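Local coordinates for phosphopantetheine attachment site family protein (Acinetobacter baumannii, PDB 4HKG) that probably serves as a free-standing peptidyl carrier protein of a non-ribosomal peptide pathway, carrying intermediates on a phosphopantetheine arm, at residues R15-K20 and G50-L55. Sequence-based numbering, arbitrary orientation.
Sequences RTLVAK and GDLEDL
L17 reaches across from its helix and divides its two methyls between D51 and L52, neighbours on the facing helix. Its CD1 lies 3.7 Å from CD2 of L52 and 3.8 Å from CG of L52, so this methyl lies against one arm of the other leucine's fork and its branch point. The second methyl, CD2 of L17, sits beside D51, 4.0 Å from its CB and 3.9 Å from its carboxylate oxygen OD2. That last approach is plain van der Waals contact, and no hydrogen bond links the two segments.

CB of L17 already points at the other helix, and with CG anti to the carbonyl carbon (chi1 -66°) and CD1 extended from the backbone (chi2 173°) the branch continues that way. L52 starts from a CB that does not face the other helix, yet its methyl end swings over to meet L17. The nearest CA atoms of the two segments, those of L17 and D51, are 8.0 Å apart, and side chains alone bridge the gap.

Farther out, buried L52 also packs on I14, L60, L74 and L78, while L55, one turn on, rests against I13. The contact thus joins helices 7-22 and 42-56 of the small helical carrier-protein fold, D51 lying toward its more open margin and L52 leading inward to helix 71-82.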
ATOM      1  N   ARG A  15       2.216   1.777   4.500  1.00  8.75           N
ATOM      2  CA  ARG A  15       2.094   1.122   5.799  1.00  9.67           C
ATOM      3  C   ARG A  15       1.127   1.870   6.713  1.00  9.68           C
ATOM      4  O   ARG A  15       0.333   1.255   7.432  1.00  9.88           O
ATOM      5  CB  ARG A  15       3.476   0.996   6.442  1.00 10.24           C
ATOM      6  CG  ARG A  15       3.548   0.151   7.701  1.00 10.54           C
ATOM      7  CD  ARG A  15       4.999   0.133   8.200  1.00 16.66           C
ATOM      8  NE  ARG A  15       5.287  -0.940   9.145  1.00 17.33           N
ATOM      9  CZ  ARG A  15       6.507  -1.246   9.564  1.00 17.49           C
ATOM     10  NH1 ARG A  15       7.550  -0.564   9.105  1.00 22.84           N
ATOM     11  NH2 ARG A  15       6.693  -2.233  10.425  1.00 20.50           N
ATOM     12  N   THR A  16       1.188   3.195   6.672  1.00  8.82           N
ATOM     13  CA  THR A  16       0.282   4.018   7.453  1.00  9.50           C
ATOM     14  C   THR A  16      -1.162   3.817   7.009  1.00  9.14           C
ATOM     15  O   THR A  16      -2.065   3.647   7.838  1.00  9.33           O
ATOM     16  CB  THR A  16       0.669   5.511   7.342  1.00 10.09           C
ATOM     17  OG1 THR A  16       2.003   5.695   7.835  1.00 14.15           O
ATOM     18  CG2 THR A  16      -0.296   6.380   8.139  1.00 12.85           C
ATOM     19  N   LEU A  17      -1.390   3.831   5.701  1.00  8.40           N
ATOM     20  CA  LEU A  17      -2.730   3.612   5.171  1.00  7.95           C
ATOM     21  C   LEU A  17      -3.271   2.236   5.558  1.00  8.32           C
ATOM     22  O   LEU A  17      -4.428   2.110   5.994  1.00  8.67           O
ATOM     23  CB  LEU A  17      -2.755   3.742   3.647  1.00  9.55           C
ATOM     24  CG  LEU A  17      -2.458   5.118   3.059  1.00  8.83           C
ATOM     25  CD1 LEU A  17      -2.363   5.011   1.547  1.00 10.13           C
ATOM     26  CD2 LEU A  17      -3.528   6.112   3.454  1.00 10.70           C
ATOM     27  N   VAL A  18      -2.454   1.206   5.385  1.00  7.78           N
ATOM     28  CA  VAL A  18      -2.873  -0.152   5.689  1.00 10.05           C
ATOM     29  C   VAL A  18      -3.181  -0.305   7.178  1.00  8.77           C
ATOM     30  O   VAL A  18      -4.221  -0.854   7.552  1.00  9.78           O
ATOM     31  CB  VAL A  18      -1.811  -1.166   5.206  1.00  9.25           C
ATOM     32  CG1 VAL A  18      -2.078  -2.550   5.768  1.00 11.21           C
ATOM     33  CG2 VAL A  18      -1.751  -1.186   3.678  1.00 10.08           C
ATOM     34  N   ALA A  19      -2.296   0.193   8.034  1.00  9.65           N
ATOM     35  CA  ALA A  19      -2.484   0.090   9.478  1.00 10.42           C
ATOM     36  C   ALA A  19      -3.759   0.803   9.928  1.00 10.29           C
ATOM     37  O   ALA A  19      -4.499   0.290  10.771  1.00 10.58           O
ATOM     38  CB  ALA A  19      -1.273   0.640  10.210  1.00 11.29           C
ATOM     39  N   LYS A  20      -4.022   1.980   9.371  1.00  9.28           N
ATOM     40  CA  LYS A  20      -5.226   2.721   9.721  1.00 10.79           C
ATOM     41  C   LYS A  20      -6.482   1.943   9.326  1.00  9.41           C
ATOM     42  O   LYS A  20      -7.458   1.904  10.085  1.00 10.92           O
ATOM     43  CB  LYS A  20      -5.210   4.109   9.075  1.00 11.19           C
ATOM     44  CG  LYS A  20      -4.253   5.110   9.738  1.00 13.84           C
ATOM     45  CD  LYS A  20      -4.914   5.888  10.873  1.00 16.28           C
ATOM     46  CE  LYS A  20      -3.950   6.899  11.493  1.00 15.26           C
ATOM     47  NZ  LYS A  20      -4.682   7.933  12.284  1.00 20.66           N
ATOM     48  N   GLY A  50      -7.500   3.838  -3.569  1.00  9.39           N
ATOM     49  CA  GLY A  50      -8.174   5.106  -3.790  1.00 10.20           C
ATOM     50  C   GLY A  50      -7.480   6.260  -3.087  1.00 10.29           C
ATOM     51  O   GLY A  50      -7.353   7.361  -3.629  1.00 11.09           O
ATOM     52  N   ASP A  51      -7.032   6.013  -1.859  1.00  9.77           N
ATOM     53  CA  ASP A  51      -6.286   7.022  -1.118  1.00 10.15           C
ATOM     54  C   ASP A  51      -4.956   7.332  -1.805  1.00 10.15           C
ATOM     55  O   ASP A  51      -4.548   8.495  -1.896  1.00 10.98           O
ATOM     56  CB  ASP A  51      -6.067   6.586   0.335  1.00  9.89           C
ATOM     57  CG  ASP A  51      -7.317   6.744   1.193  1.00 11.17           C
ATOM     58  OD1 ASP A  51      -8.315   7.324   0.716  1.00 13.43           O
ATOM     59  OD2 ASP A  51      -7.294   6.319   2.366  1.00 13.57           O
ATOM     60  N   LEU A  52      -4.292   6.298  -2.316  1.00  9.52           N
ATOM     61  CA  LEU A  52      -3.062   6.508  -3.065  1.00  9.89           C
ATOM     62  C   LEU A  52      -3.311   7.319  -4.338  1.00 10.75           C
ATOM     63  O   LEU A  52      -2.461   8.118  -4.738  1.00 11.59           O
ATOM     64  CB  LEU A  52      -2.369   5.180  -3.376  1.00 10.03           C
ATOM     65  CG  LEU A  52      -1.707   4.504  -2.172  1.00  9.10           C
ATOM     66  CD1 LEU A  52      -1.292   3.077  -2.538  1.00 10.66           C
ATOM     67  CD2 LEU A  52      -0.521   5.307  -1.646  1.00 10.10           C
ATOM     68  N   GLU A  53      -4.469   7.136  -4.974  1.00 10.85           N
ATOM     69  CA  GLU A  53      -4.817   7.980  -6.119  1.00 11.98           C
ATOM     70  C   GLU A  53      -4.900   9.440  -5.696  1.00 12.84           C
ATOM     71  O   GLU A  53      -4.404  10.324  -6.396  1.00 13.96           O
ATOM     72  CB  GLU A  53      -6.142   7.561  -6.747  1.00 12.27           C
ATOM     73  CG  GLU A  53      -6.104   6.204  -7.417  1.00 12.66           C
ATOM     74  CD  GLU A  53      -7.412   5.854  -8.087  1.00 15.78           C
ATOM     75  OE1 GLU A  53      -8.480   6.198  -7.531  1.00 16.58           O
ATOM     76  OE2 GLU A  53      -7.379   5.253  -9.182  1.00 15.57           O
ATOM     77  N   ASP A  54      -5.530   9.684  -4.548  1.00 12.64           N
ATOM     78  CA  ASP A  54      -5.650  11.038  -4.012  1.00 13.70           C
ATOM     79  C   ASP A  54      -4.283  11.661  -3.760  1.00 14.08           C
ATOM     80  O   ASP A  54      -4.093  12.850  -3.987  1.00 15.65           O
ATOM     81  CB  ASP A  54      -6.444  11.052  -2.700  1.00 14.48           C
ATOM     82  CG  ASP A  54      -7.888  10.626  -2.872  1.00 18.71           C
ATOM     83  OD1 ASP A  54      -8.423  10.706  -3.999  1.00 18.51           O
ATOM     84  OD2 ASP A  54      -8.492  10.203  -1.859  1.00 19.00           O
ATOM     85  N   LEU A  55      -3.332  10.859  -3.289  1.00 13.22           N
ATOM     86  CA  LEU A  55      -2.000  11.361  -2.950  1.00 13.85           C
ATOM     87  C   LEU A  55      -1.044  11.476  -4.143  1.00 17.02           C
ATOM     88  O   LEU A  55      -0.177  12.344  -4.135  1.00 18.11           O
ATOM     89  CB  LEU A  55      -1.354  10.481  -1.874  1.00 13.08           C
ATOM     90  CG  LEU A  55      -2.083  10.330  -0.537  1.00 12.74           C
ATOM     91  CD1 LEU A  55      -1.342   9.347   0.371  1.00 12.62           C
ATOM     92  CD2 LEU A  55      -2.252  11.671   0.161  1.00 14.11           C
TER